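Soluble lytic transglycosylase B3 (Pseudomonas aeruginosa, PDB 5ANZ) probably cleaves the glycan strands of bacterial peptidoglycan as a lytic transglycosylase, and takes part in turnover of the cell wall. Local coordinates at residues Y130-D135 / S245-G250; G142-Y147 / Q204-P209; G200-T205 / R225-S230; N213-D218 / A239-A244; D218-G223 / P231-A236. One frame throughout, in Å; residues are numbered along the deposited sequence.

Contact 1. Residues Y130-D135 / S245-G250; sequences YAVDAD and SGWIAG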
# COMPACT_ATOMS: atom_id res chain seq x y z
N TYR A 130 -19.14 -9.28 6.34
CA TYR A 130 -18.00 -9.59 5.48
C TYR A 130 -16.95 -10.43 6.19
O TYR A 130 -16.00 -10.88 5.57
CB TYR A 130 -17.37 -8.30 4.94
CG TYR A 130 -18.31 -7.55 4.04
CD1 TYR A 130 -18.46 -7.92 2.71
CD2 TYR A 130 -19.08 -6.49 4.52
CE1 TYR A 130 -19.34 -7.26 1.88
CE2 TYR A 130 -19.97 -5.82 3.70
CZ TYR A 130 -20.09 -6.21 2.38
OH TYR A 130 -20.98 -5.57 1.54
N ALA A 131 -17.14 -10.66 7.49
CA ALA A 131 -16.14 -11.37 8.28
C ALA A 131 -14.78 -10.67 8.14
O ALA A 131 -13.76 -11.30 7.80
CB ALA A 131 -16.04 -12.82 7.88
N VAL A 132 -14.78 -9.37 8.42
CA VAL A 132 -13.55 -8.59 8.43
C VAL A 132 -13.54 -7.75 9.70
O VAL A 132 -14.53 -7.10 10.02
CB VAL A 132 -13.41 -7.68 7.20
CG1 VAL A 132 -12.15 -6.84 7.31
CG2 VAL A 132 -13.38 -8.52 5.92
N ASP A 133 -12.42 -7.76 10.41
CA ASP A 133 -12.30 -7.05 11.67
C ASP A 133 -12.44 -5.54 11.50
O ASP A 133 -11.81 -4.95 10.63
CB ASP A 133 -10.96 -7.37 12.33
CG ASP A 133 -10.84 -8.85 12.66
OD1 ASP A 133 -11.31 -9.25 13.74
OD2 ASP A 133 -10.32 -9.62 11.83
N ALA A 134 -13.27 -4.94 12.35
CA ALA A 134 -13.54 -3.51 12.28
C ALA A 134 -12.25 -2.71 12.41
O ALA A 134 -12.11 -1.67 11.77
CB ALA A 134 -14.52 -3.10 13.36
N ASP A 135 -11.34 -3.17 13.27
CA ASP A 135 -10.14 -2.39 13.54
C ASP A 135 -9.27 -2.31 12.30
O ASP A 135 -8.64 -1.28 12.04
CB ASP A 135 -9.33 -2.98 14.69
CG ASP A 135 -10.00 -2.78 16.05
OD1 ASP A 135 -10.97 -2.00 16.16
OD2 ASP A 135 -9.53 -3.42 17.03
N SER A 245 -9.51 -10.11 -0.81
CA SER A 245 -8.05 -10.21 -0.76
C SER A 245 -7.57 -11.28 0.21
O SER A 245 -6.35 -11.47 0.36
CB SER A 245 -7.42 -8.86 -0.38
OG SER A 245 -7.70 -7.86 -1.37
N GLY A 246 -8.50 -11.95 0.89
CA GLY A 246 -8.19 -13.13 1.68
C GLY A 246 -8.25 -12.98 3.20
O GLY A 246 -7.85 -13.89 3.93
N TRP A 247 -8.78 -11.86 3.69
CA TRP A 247 -8.89 -11.66 5.14
C TRP A 247 -9.55 -12.80 5.88
O TRP A 247 -10.65 -13.26 5.52
CB TRP A 247 -9.68 -10.38 5.45
CG TRP A 247 -9.44 -9.91 6.86
CD1 TRP A 247 -10.20 -10.18 7.97
CD2 TRP A 247 -8.35 -9.12 7.30
NE1 TRP A 247 -9.63 -9.59 9.08
CE2 TRP A 247 -8.49 -8.93 8.69
CE3 TRP A 247 -7.24 -8.55 6.66
CZ2 TRP A 247 -7.58 -8.20 9.45
CZ3 TRP A 247 -6.35 -7.81 7.40
CH2 TRP A 247 -6.52 -7.65 8.79
N ILE A 248 -8.89 -13.25 6.94
CA ILE A 248 -9.48 -14.20 7.87
C ILE A 248 -9.79 -13.49 9.17
O ILE A 248 -8.87 -13.06 9.87
CB ILE A 248 -8.55 -15.37 8.13
CG1 ILE A 248 -8.22 -16.09 6.82
CG2 ILE A 248 -9.19 -16.31 9.15
CD1 ILE A 248 -6.93 -16.90 6.89
N ALA A 249 -11.07 -13.35 9.49
CA ALA A 249 -11.49 -12.63 10.68
C ALA A 249 -10.84 -13.16 11.95
O ALA A 249 -10.85 -14.38 12.22
CB ALA A 249 -13.01 -12.69 10.82
N GLY A 250 -10.28 -12.24 12.74
CA GLY A 250 -9.76 -12.59 14.04
C GLY A 250 -8.33 -13.09 14.01
O GLY A 250 -7.73 -13.26 15.06
O HOH W 1 -12.84 -13.74 7.07
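V132 and A249 mark the closest approach of the two backbones, their CA atoms 5.1 Å apart. Both segments lie mainly in links between regular elements. Segment 130-135 leaves a helix at A131, where phi turns positive, and enters the next one after D133. Segment 245-250 follows helix 231-244, which ends in a Schellman motif at G246. One water joins the two links. It donates to A131 O and W247 O and accepts from A249 N.

D133 carries the polar part. W247 NE1 lies 2.8 Å from D133 OD2 and uses its anti lone pair, with the oxygen in the plane of the indole. G250 N is also 2.8 Å from D133 OD2 and takes the syn lone pair. Both bonds are nearly straight. The carboxylate plane is turned 65° from the ring. D133 CG lies beside its own backbone N, chi1 -62°, which brings the carboxylate to the indole edge. D133 stands at the N-cap position, but its carboxylate is turned to W247 and G250 and makes no capping bond.

V132 covers a face of the same ring. Its CG1 is 4.0 Å from the centroid of the W247 five-membered ring, a CH-pi contact. Near the surface, A249 CB packs 3.4 Å from A131 O. W247 also touches N319 and I323 of helix 318-324. This is loop-to-loop packing within the lysozyme-like SLT domain, joining the exit of helix 231-244 to the turn between helices 120-130 and 134-145.

Contact 2. Residues G142-Y147 / Q204-P209; sequences GMESNY and QTQFIP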
# COMPACT_ATOMS: atom_id res chain seq x y z
N GLY A 142 -7.97 5.04 7.86
CA GLY A 142 -7.03 6.03 8.37
C GLY A 142 -5.82 6.21 7.47
O GLY A 142 -5.39 7.34 7.21
N MET A 143 -5.24 5.10 7.01
CA MET A 143 -4.04 5.17 6.18
C MET A 143 -4.34 5.70 4.78
O MET A 143 -3.48 6.35 4.18
CB MET A 143 -3.37 3.78 6.09
CG MET A 143 -2.68 3.35 7.38
SD MET A 143 -1.35 4.44 7.88
CE MET A 143 -0.20 4.14 6.53
N GLU A 144 -5.53 5.42 4.26
CA GLU A 144 -5.84 5.80 2.88
C GLU A 144 -6.26 7.24 2.74
O GLU A 144 -5.81 7.92 1.80
CB GLU A 144 -6.93 4.88 2.30
CG GLU A 144 -6.41 3.48 2.05
CD GLU A 144 -5.34 3.45 0.97
OE1 GLU A 144 -5.44 4.28 0.03
OE2 GLU A 144 -4.40 2.64 1.05
N SER A 145 -7.10 7.74 3.65
CA SER A 145 -7.61 9.11 3.50
C SER A 145 -7.78 9.85 4.82
O SER A 145 -8.53 10.82 4.89
CB SER A 145 -8.95 9.08 2.78
OG SER A 145 -9.97 8.49 3.58
N ASN A 146 -7.10 9.40 5.88
CA ASN A 146 -7.30 9.99 7.20
C ASN A 146 -8.78 9.99 7.59
O ASN A 146 -9.32 10.99 8.05
CB ASN A 146 -6.75 11.41 7.24
CG ASN A 146 -6.36 11.83 8.63
OD1 ASN A 146 -5.89 11.01 9.43
ND2 ASN A 146 -6.57 13.10 8.95
N TYR A 147 -9.43 8.85 7.40
CA TYR A 147 -10.84 8.64 7.76
C TYR A 147 -11.74 9.60 6.99
O TYR A 147 -12.75 10.08 7.51
CB TYR A 147 -11.03 8.81 9.27
CG TYR A 147 -9.97 8.10 10.10
CD1 TYR A 147 -9.97 6.73 10.24
CD2 TYR A 147 -9.00 8.83 10.78
CE1 TYR A 147 -9.02 6.08 11.01
CE2 TYR A 147 -8.04 8.19 11.55
CZ TYR A 147 -8.06 6.81 11.66
OH TYR A 147 -7.10 6.20 12.42
N GLN A 204 -13.02 8.11 -0.16
CA GLN A 204 -12.57 7.77 1.18
C GLN A 204 -11.75 6.51 1.17
O GLN A 204 -10.86 6.33 2.01
CB GLN A 204 -13.74 7.61 2.13
CG GLN A 204 -14.62 8.86 2.18
CD GLN A 204 -15.38 8.99 3.46
OE1 GLN A 204 -14.96 8.49 4.50
NE2 GLN A 204 -16.53 9.68 3.41
N THR A 205 -12.04 5.63 0.21
CA THR A 205 -11.34 4.35 0.13
C THR A 205 -10.06 4.42 -0.71
O THR A 205 -9.23 3.51 -0.67
CB THR A 205 -12.26 3.28 -0.48
OG1 THR A 205 -12.68 3.73 -1.78
CG2 THR A 205 -13.50 3.08 0.39
N GLN A 206 -9.94 5.48 -1.52
CA GLN A 206 -8.86 5.62 -2.51
C GLN A 206 -8.80 4.44 -3.46
O GLN A 206 -7.72 4.02 -3.90
CB GLN A 206 -7.52 5.84 -1.81
CG GLN A 206 -7.49 7.17 -1.04
CD GLN A 206 -7.37 8.38 -1.96
OE1 GLN A 206 -6.31 8.62 -2.56
NE2 GLN A 206 -8.45 9.15 -2.07
N PHE A 207 -9.98 3.93 -3.82
CA PHE A 207 -10.11 2.96 -4.92
C PHE A 207 -9.85 3.62 -6.27
O PHE A 207 -10.42 4.67 -6.54
CB PHE A 207 -11.52 2.39 -4.99
CG PHE A 207 -11.88 1.36 -3.93
CD1 PHE A 207 -10.95 0.89 -3.02
CD2 PHE A 207 -13.17 0.84 -3.92
CE1 PHE A 207 -11.32 -0.09 -2.09
CE2 PHE A 207 -13.55 -0.14 -3.01
CZ PHE A 207 -12.63 -0.61 -2.10
N ILE A 208 -9.07 2.99 -7.16
CA ILE A 208 -9.08 3.43 -8.56
C ILE A 208 -10.41 2.96 -9.18
O ILE A 208 -11.06 2.06 -8.66
CB ILE A 208 -7.88 2.88 -9.35
CG1 ILE A 208 -7.87 1.35 -9.35
CG2 ILE A 208 -6.57 3.42 -8.78
CD1 ILE A 208 -6.71 0.74 -10.16
N PRO A 209 -10.82 3.58 -10.30
CA PRO A 209 -12.13 3.27 -10.87
C PRO A 209 -12.41 1.78 -11.10
O PRO A 209 -13.50 1.32 -10.75
CB PRO A 209 -12.11 4.05 -12.18
CG PRO A 209 -11.31 5.32 -11.80
CD PRO A 209 -10.21 4.77 -10.91
O HOH W 2 -5.34 3.23 -2.49
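E144 lies across the stem of Q206, its OE1 3.2 Å from Q206 CB. The two side chains meet obliquely, and their carboxylate and amide planes are only 20° apart. The E144 chain bends at chi2 (-65°), and its CG rests 3.9 Å from T205 O. Q206 is bent too, and its CG packs 3.4 Å from E144 O. The Q206 amide has other partners: its NE2 bonds to G203 O and M151 O. A water links the segments, donating to E144 OE1 at 2.7 Å and to Q206 O at 2.9 Å. The other carboxylate oxygen, E144 OE2, has a weak bond to Y332.

E144-S145 at the end of helix 134-145 fits the Glu-Ser motif of lytic transglycosylases. The Gln-Thr-Gln-Phe loop facing it is consistent with their lysozyme-like sugar-binding cleft. I208 and Y326 belong to the N-acetyl-D-glucosamine site, which holds no sugar in this model. Y326 touches E144 and F207 and bonds through its OH to T205 O.

S145 makes the direct hydrogen bond of the contact. Its OG donates to Q204 O at 2.8 Å, in the carbonyl plane and on a lone pair. With chi1 at 69°, OG sits between the backbone N and the carbonyl carbon, and it also bonds to G148 N. The Q204 side chain runs on past S145, extended beyond CG, and its OE1 is held by W141 NE1. In the same loop, T205 OG1 stands over one face of the F207 ring, offset toward the rim.

Contact 3. Residues G200-T205 / R225-S230; sequences GAMGQT and RDIWGS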
# COMPACT_ATOMS: atom_id res chain seq x y z
N GLY A 200 -5.80 9.10 -9.73
CA GLY A 200 -7.12 8.52 -9.93
C GLY A 200 -7.66 7.69 -8.78
O GLY A 200 -8.72 7.09 -8.91
N ALA A 201 -6.96 7.65 -7.65
CA ALA A 201 -7.47 6.97 -6.46
C ALA A 201 -8.58 7.81 -5.84
O ALA A 201 -8.37 8.98 -5.54
CB ALA A 201 -6.35 6.72 -5.44
N MET A 202 -9.75 7.22 -5.62
CA MET A 202 -10.96 8.02 -5.41
C MET A 202 -11.48 7.97 -3.99
O MET A 202 -11.51 6.91 -3.36
CB MET A 202 -12.07 7.57 -6.36
CG MET A 202 -11.64 7.48 -7.79
SD MET A 202 -13.06 7.07 -8.84
CE MET A 202 -13.63 5.55 -8.11
N GLY A 203 -11.93 9.11 -3.50
CA GLY A 203 -12.80 9.12 -2.34
C GLY A 203 -12.18 8.62 -1.05
O GLY A 203 -10.97 8.71 -0.86
N GLN A 204 -13.02 8.11 -0.16
CA GLN A 204 -12.57 7.77 1.18
C GLN A 204 -11.75 6.51 1.17
O GLN A 204 -10.86 6.33 2.01
CB GLN A 204 -13.74 7.61 2.13
CG GLN A 204 -14.62 8.86 2.18
CD GLN A 204 -15.38 8.99 3.46
OE1 GLN A 204 -14.96 8.49 4.50
NE2 GLN A 204 -16.53 9.68 3.41
N THR A 205 -12.04 5.63 0.21
CA THR A 205 -11.34 4.35 0.13
C THR A 205 -10.06 4.42 -0.71
O THR A 205 -9.23 3.51 -0.67
CB THR A 205 -12.26 3.28 -0.48
OG1 THR A 205 -12.68 3.73 -1.78
CG2 THR A 205 -13.50 3.08 0.39
N ARG A 225 -23.18 3.51 -4.93
CA ARG A 225 -21.96 3.09 -4.25
C ARG A 225 -21.11 4.34 -4.02
O ARG A 225 -20.18 4.62 -4.77
CB ARG A 225 -21.22 2.04 -5.08
CG ARG A 225 -22.06 0.80 -5.31
CD ARG A 225 -21.21 -0.35 -5.85
NE ARG A 225 -21.01 -0.26 -7.29
CZ ARG A 225 -20.18 -1.04 -7.99
NH1 ARG A 225 -19.46 -1.98 -7.38
NH2 ARG A 225 -20.08 -0.87 -9.30
N ASP A 226 -21.48 5.09 -3.00
CA ASP A 226 -20.90 6.42 -2.77
C ASP A 226 -19.73 6.38 -1.79
O ASP A 226 -19.92 6.60 -0.58
CB ASP A 226 -21.98 7.36 -2.25
CG ASP A 226 -21.45 8.73 -1.89
OD1 ASP A 226 -20.33 9.08 -2.35
OD2 ASP A 226 -22.15 9.47 -1.17
N ILE A 227 -18.54 6.14 -2.31
CA ILE A 227 -17.36 6.05 -1.46
C ILE A 227 -16.79 7.44 -1.18
O ILE A 227 -15.74 7.55 -0.57
CB ILE A 227 -16.25 5.18 -2.09
CG1 ILE A 227 -15.83 5.76 -3.45
CG2 ILE A 227 -16.73 3.73 -2.26
CD1 ILE A 227 -14.59 5.07 -4.05
N TRP A 228 -17.50 8.48 -1.63
CA TRP A 228 -17.12 9.86 -1.34
C TRP A 228 -17.82 10.42 -0.11
O TRP A 228 -17.18 11.01 0.78
CB TRP A 228 -17.42 10.75 -2.57
CG TRP A 228 -16.58 10.35 -3.75
CD1 TRP A 228 -15.38 10.89 -4.12
CD2 TRP A 228 -16.88 9.33 -4.72
NE1 TRP A 228 -14.91 10.26 -5.23
CE2 TRP A 228 -15.81 9.30 -5.63
CE3 TRP A 228 -17.94 8.44 -4.89
CZ2 TRP A 228 -15.76 8.41 -6.70
CZ3 TRP A 228 -17.89 7.54 -5.97
CH2 TRP A 228 -16.80 7.53 -6.85
N GLY A 229 -19.14 10.26 -0.06
CA GLY A 229 -19.93 10.92 0.96
C GLY A 229 -20.63 10.02 1.96
O GLY A 229 -21.27 10.50 2.90
N SER A 230 -20.52 8.70 1.77
CA SER A 230 -21.22 7.77 2.65
C SER A 230 -20.26 6.91 3.45
O SER A 230 -19.64 6.02 2.88
CB SER A 230 -22.13 6.85 1.85
OG SER A 230 -22.57 5.78 2.67
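This is a buried contact of two loops, with G203 packed on W228 and their CA atoms 4.5 Å apart. Segment 200-205 precedes helix 209-215, and segment 225-230 leads into helix 231-244. Q204 N bonds to I227 O at 2.8 Å, almost straight. The side chain of Q204, whose OE1 goes to W141, adds a second bond, NE2 to W228 O at 3.0 Å. This donor approaches from above the carbonyl plane, 56° out of it, while W228 O lies in the amide plane of Q204.

G203 has no side chain, and W228 CD1 comes within 3.6 Å of its CA. M202 reaches the edge of the same indole, its SD 3.7 Å from W228 CZ2, a Met-aromatic contact. I227 has CG1 between the backbone N and the carbonyl carbon, chi1 59°, and its CD1 lies 3.3 Å from T205 OG1 and near M202 O.

D226 shapes the second loop. Its OD1 accepts from W228 N, in a more bent bond, and from G229 N at 2.8 Å, both from one face of the carboxylate: an Asx turn and an Asx motif. S230 OG then caps D233 N at the start of helix 231-244. W228 NE1 is bonded to I195 O. Q204 thus satisfies two successive carbonyls, I227 O and W228 O, which ties the turn of segment 225-230 to segment 200-205, while M202, I227 and W228 supply the apolar packing.

Contact 4. Residues N213-D218 / A239-A244; sequences NQYAVD and ANYLKA. With CA (calcium ion), chain B.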
# COMPACT_ATOMS: atom_id res chain seq x y z
N ASN A 213 -15.42 -0.40 -9.45
CA ASN A 213 -16.44 -1.09 -10.22
C ASN A 213 -16.56 -2.58 -9.89
O ASN A 213 -17.62 -3.17 -10.10
CB ASN A 213 -16.20 -0.88 -11.72
CG ASN A 213 -16.62 0.50 -12.19
OD1 ASN A 213 -17.30 1.23 -11.46
ND2 ASN A 213 -16.25 0.87 -13.41
N GLN A 214 -15.49 -3.17 -9.35
CA GLN A 214 -15.55 -4.57 -8.96
C GLN A 214 -15.85 -4.76 -7.49
O GLN A 214 -16.50 -5.74 -7.11
CB GLN A 214 -14.25 -5.30 -9.31
CG GLN A 214 -14.30 -6.77 -8.92
CD GLN A 214 -13.17 -7.59 -9.52
OE1 GLN A 214 -12.36 -7.08 -10.30
NE2 GLN A 214 -13.11 -8.87 -9.16
N TYR A 215 -15.40 -3.84 -6.63
CA TYR A 215 -15.50 -4.11 -5.19
C TYR A 215 -16.28 -3.10 -4.35
O TYR A 215 -16.58 -3.38 -3.21
CB TYR A 215 -14.10 -4.24 -4.58
CG TYR A 215 -13.33 -5.38 -5.18
CD1 TYR A 215 -13.57 -6.68 -4.76
CD2 TYR A 215 -12.38 -5.15 -6.17
CE1 TYR A 215 -12.86 -7.75 -5.33
CE2 TYR A 215 -11.68 -6.21 -6.74
CZ TYR A 215 -11.92 -7.50 -6.30
OH TYR A 215 -11.23 -8.54 -6.88
N ALA A 216 -16.61 -1.94 -4.90
CA ALA A 216 -17.43 -1.03 -4.12
C ALA A 216 -18.81 -1.62 -3.83
O ALA A 216 -19.37 -2.42 -4.61
CB ALA A 216 -17.56 0.32 -4.83
N VAL A 217 -19.35 -1.22 -2.69
CA VAL A 217 -20.59 -1.72 -2.14
C VAL A 217 -21.58 -0.60 -1.88
O VAL A 217 -21.18 0.48 -1.45
CB VAL A 217 -20.30 -2.44 -0.79
CG1 VAL A 217 -21.59 -2.78 -0.08
CG2 VAL A 217 -19.45 -3.69 -1.04
N ASP A 218 -22.87 -0.86 -2.12
CA ASP A 218 -23.93 0.02 -1.66
C ASP A 218 -24.49 -0.49 -0.33
O ASP A 218 -25.36 -1.39 -0.30
CB ASP A 218 -25.05 0.11 -2.71
CG ASP A 218 -26.23 0.94 -2.24
OD1 ASP A 218 -26.07 1.72 -1.27
OD2 ASP A 218 -27.32 0.82 -2.85
N ALA A 239 -14.17 -3.29 3.47
CA ALA A 239 -14.26 -4.65 4.01
C ALA A 239 -14.41 -5.67 2.89
O ALA A 239 -13.80 -6.73 2.92
CB ALA A 239 -15.44 -4.76 4.98
N ASN A 240 -15.24 -5.35 1.91
CA ASN A 240 -15.44 -6.24 0.77
C ASN A 240 -14.11 -6.52 0.04
O ASN A 240 -13.82 -7.65 -0.36
CB ASN A 240 -16.47 -5.62 -0.18
CG ASN A 240 -16.90 -6.58 -1.25
OD1 ASN A 240 -17.23 -7.72 -0.97
ND2 ASN A 240 -16.91 -6.12 -2.49
N TYR A 241 -13.31 -5.48 -0.13
CA TYR A 241 -12.02 -5.61 -0.81
C TYR A 241 -11.03 -6.42 0.05
O TYR A 241 -10.33 -7.29 -0.46
CB TYR A 241 -11.45 -4.21 -1.15
CG TYR A 241 -10.19 -4.23 -2.00
CD1 TYR A 241 -8.93 -4.38 -1.43
CD2 TYR A 241 -10.26 -4.08 -3.38
CE1 TYR A 241 -7.79 -4.39 -2.21
CE2 TYR A 241 -9.12 -4.09 -4.16
CZ TYR A 241 -7.89 -4.24 -3.57
OH TYR A 241 -6.76 -4.23 -4.36
N LEU A 242 -11.00 -6.15 1.35
CA LEU A 242 -10.14 -6.96 2.22
C LEU A 242 -10.55 -8.43 2.22
O LEU A 242 -9.70 -9.33 2.25
CB LEU A 242 -10.16 -6.43 3.66
CG LEU A 242 -9.36 -5.15 3.87
CD1 LEU A 242 -9.64 -4.60 5.28
CD2 LEU A 242 -7.84 -5.36 3.66
N LYS A 243 -11.86 -8.69 2.19
CA LYS A 243 -12.32 -10.07 2.23
C LYS A 243 -11.95 -10.75 0.92
O LYS A 243 -11.50 -11.91 0.93
CB LYS A 243 -13.83 -10.14 2.49
CG LYS A 243 -14.41 -11.56 2.58
CD LYS A 243 -13.88 -12.32 3.82
CE LYS A 243 -14.41 -13.76 3.89
NZ LYS A 243 -15.88 -13.84 4.20
N ALA A 244 -12.13 -10.05 -0.20
CA ALA A 244 -11.77 -10.60 -1.51
C ALA A 244 -10.27 -10.88 -1.58
O ALA A 244 -9.83 -11.78 -2.30
CB ALA A 244 -12.18 -9.65 -2.63
CA CA B . -25.25 3.89 -0.94
O HOH W 3 -16.72 -7.40 -5.25
O HOH W 4 -25.23 6.25 -0.73
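Y215, in the last turn of helix 209-215, is the first residue of segment 213-218 to pack on helix 231-244. Its ring meets Y241 in a T-shaped stack, with the edge of Y241 toward the face of Y215. The centroids are 5.2 Å apart and the planes stand at 77°. The nearest atoms of the pair are Y215 CD2 and Y241 CD2, 3.7 Å apart. At the opposite ring carbon, Y215 CE1 lies 3.4 Å from A244 CB.

The Y215 backbone is held as well. N240 ND2 donates to Y215 O at 2.9 Å, a nearly straight bond with the donor tilted 23° from the carbonyl plane. N240 CG lies opposite its own backbone N, chi1 -171°, which carries the amide across to this carbonyl. ND2 also lies near the edge of the Y215 ring. A water that accepts from N240 ND2 at 3.0 Å donates to O of Q214, the residue before, and so bridges the segments.

A216 is where the chain leaves helical geometry. V217 turns back to helix 231-244, with its CG2 3.7 Å from N240 CB and its N bonded to S237 OG. D218 ends the segment and binds the calcium ion through OD1 at 2.4 Å.

The contact is at the surface, at the end of helix 209-215 and along the last turns of helix 231-244. Y241 OH bonds to K325 O, and the Y241 side chain lies close to T211 and Y326 of the N-acetyl-D-glucosamine site, empty of sugar here. Y130 of helix 120-130 touches V217, A239 and N240.

Contact 5. Residues D218-G223 / P231-A236; sequences DFDGDG and PGDALA. With CA (calcium ion), chain B.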
# COMPACT_ATOMS: atom_id res chain seq x y z
N ASP A 218 -22.87 -0.86 -2.12
CA ASP A 218 -23.93 0.02 -1.66
C ASP A 218 -24.49 -0.49 -0.33
O ASP A 218 -25.36 -1.39 -0.30
CB ASP A 218 -25.05 0.11 -2.71
CG ASP A 218 -26.23 0.94 -2.24
OD1 ASP A 218 -26.07 1.72 -1.27
OD2 ASP A 218 -27.32 0.82 -2.85
N PHE A 219 -23.97 0.05 0.77
CA PHE A 219 -24.31 -0.44 2.10
C PHE A 219 -25.74 -0.15 2.47
O PHE A 219 -26.42 -1.00 3.03
CB PHE A 219 -23.38 0.18 3.15
CG PHE A 219 -23.69 -0.26 4.55
CD1 PHE A 219 -23.33 -1.53 4.99
CD2 PHE A 219 -24.33 0.59 5.44
CE1 PHE A 219 -23.63 -1.95 6.28
CE2 PHE A 219 -24.61 0.17 6.74
CZ PHE A 219 -24.26 -1.09 7.15
N ASP A 220 -26.21 1.06 2.18
CA ASP A 220 -27.52 1.48 2.68
C ASP A 220 -28.67 1.18 1.72
O ASP A 220 -29.84 1.26 2.10
CB ASP A 220 -27.50 2.97 3.01
CG ASP A 220 -27.30 3.84 1.78
OD1 ASP A 220 -26.21 3.79 1.19
OD2 ASP A 220 -28.24 4.57 1.41
N GLY A 221 -28.36 0.85 0.47
CA GLY A 221 -29.37 0.42 -0.49
C GLY A 221 -30.04 1.50 -1.31
O GLY A 221 -31.06 1.25 -1.95
N ASP A 222 -29.48 2.70 -1.32
CA ASP A 222 -30.07 3.79 -2.09
C ASP A 222 -29.72 3.70 -3.58
O ASP A 222 -30.16 4.52 -4.38
CB ASP A 222 -29.66 5.15 -1.51
CG ASP A 222 -28.16 5.44 -1.64
OD1 ASP A 222 -27.36 4.50 -1.85
OD2 ASP A 222 -27.78 6.62 -1.50
N GLY A 223 -28.96 2.67 -3.96
CA GLY A 223 -28.60 2.45 -5.35
C GLY A 223 -27.29 3.09 -5.75
O GLY A 223 -26.82 2.93 -6.88
N PRO A 231 -20.16 7.13 4.77
CA PRO A 231 -19.24 6.27 5.53
C PRO A 231 -19.64 4.78 5.41
O PRO A 231 -18.76 3.92 5.29
CB PRO A 231 -19.40 6.77 6.97
CG PRO A 231 -19.89 8.20 6.82
CD PRO A 231 -20.77 8.19 5.60
N GLY A 232 -20.94 4.50 5.42
CA GLY A 232 -21.41 3.13 5.30
C GLY A 232 -20.90 2.46 4.03
O GLY A 232 -20.30 1.38 4.08
N ASP A 233 -21.14 3.10 2.89
CA ASP A 233 -20.64 2.56 1.62
C ASP A 233 -19.13 2.42 1.64
O ASP A 233 -18.57 1.43 1.17
CB ASP A 233 -21.03 3.44 0.43
CG ASP A 233 -22.55 3.49 0.16
OD1 ASP A 233 -23.36 2.73 0.77
OD2 ASP A 233 -22.91 4.31 -0.71
N ALA A 234 -18.44 3.43 2.16
CA ALA A 234 -16.98 3.39 2.20
C ALA A 234 -16.46 2.23 3.05
O ALA A 234 -15.57 1.51 2.62
CB ALA A 234 -16.42 4.71 2.74
N LEU A 235 -17.01 2.10 4.25
CA LEU A 235 -16.55 1.06 5.17
C LEU A 235 -16.88 -0.33 4.62
O LEU A 235 -16.05 -1.24 4.68
CB LEU A 235 -17.15 1.27 6.56
CG LEU A 235 -16.70 2.57 7.26
CD1 LEU A 235 -17.53 2.86 8.54
CD2 LEU A 235 -15.20 2.52 7.56
N ALA A 236 -18.07 -0.50 4.08
CA ALA A 236 -18.44 -1.80 3.53
C ALA A 236 -17.58 -2.13 2.32
O ALA A 236 -17.22 -3.30 2.11
CB ALA A 236 -19.91 -1.82 3.16
CA CA B . -25.25 3.89 -0.94
O HOH W 4 -25.23 6.25 -0.73
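F219 N bonds to D233 OD1 at 2.7 Å, from above the carboxylate plane, and this carboxylate also binds the calcium ion. D233 grips the metal with both oxygens, OD2 at 2.4 Å and OD1 at a longer 2.8 Å. Its CG lies beside its own backbone N, chi1 -66°, which swings the carboxylate out from the helix to the metal.

The loop aspartates take two conformations. D218 has CG opposite its backbone N, chi1 176°, and lies alongside D233 with the two carboxylate planes almost perpendicular. D220 and D222 have CG between the backbone N and the carbonyl carbon, near +65°, which turns both inward to the ion. Each of the three gives OD1 to the calcium. K224 O and a water complete seven ligand atoms, and the water also donates to D222 OD2. Two backbone N-H groups meet the D218 carboxylate from out of its plane: G221 N to OD1, an Asx motif, and G223 N to OD2 at 2.7 Å. This Asp-rich loop resembles an EF-hand calcium loop, with D233 as the bidentate ligand.

F219 supplies the apolar part: its CB lies 3.4 Å from G232 O, and its ring carbon CD1 is 3.9 Å from A236 CB. The loop thus docks on the first turns of helix 231-244, while F219 reaches I122, E125 and V126 of helix 120-130. L235 packs on V137 and W141 of helix 134-145.

Overall arrangement
Contacts 2 and 3 are buried and share Q204 and T205. Contact 4 is a surface contact, while contacts 1 and 5 are partly buried. Helix 231-244 serves contacts 4 and 5, which also share D218 and its calcium ion, and contact 1 uses the loop that follows it. Helix 134-145 is common to contacts 1 and 2. The chemistry varies with place. Contact 5 relies on carboxylates round a metal, and contact 4 on aromatic packing with one amide bond. Contact 1 pairs a carboxylate with an indole, and contacts 2 and 3 rely largely on bonds to backbone carbonyls. D226 N bonds to D233 OD2, joining contact 3 to contact 5.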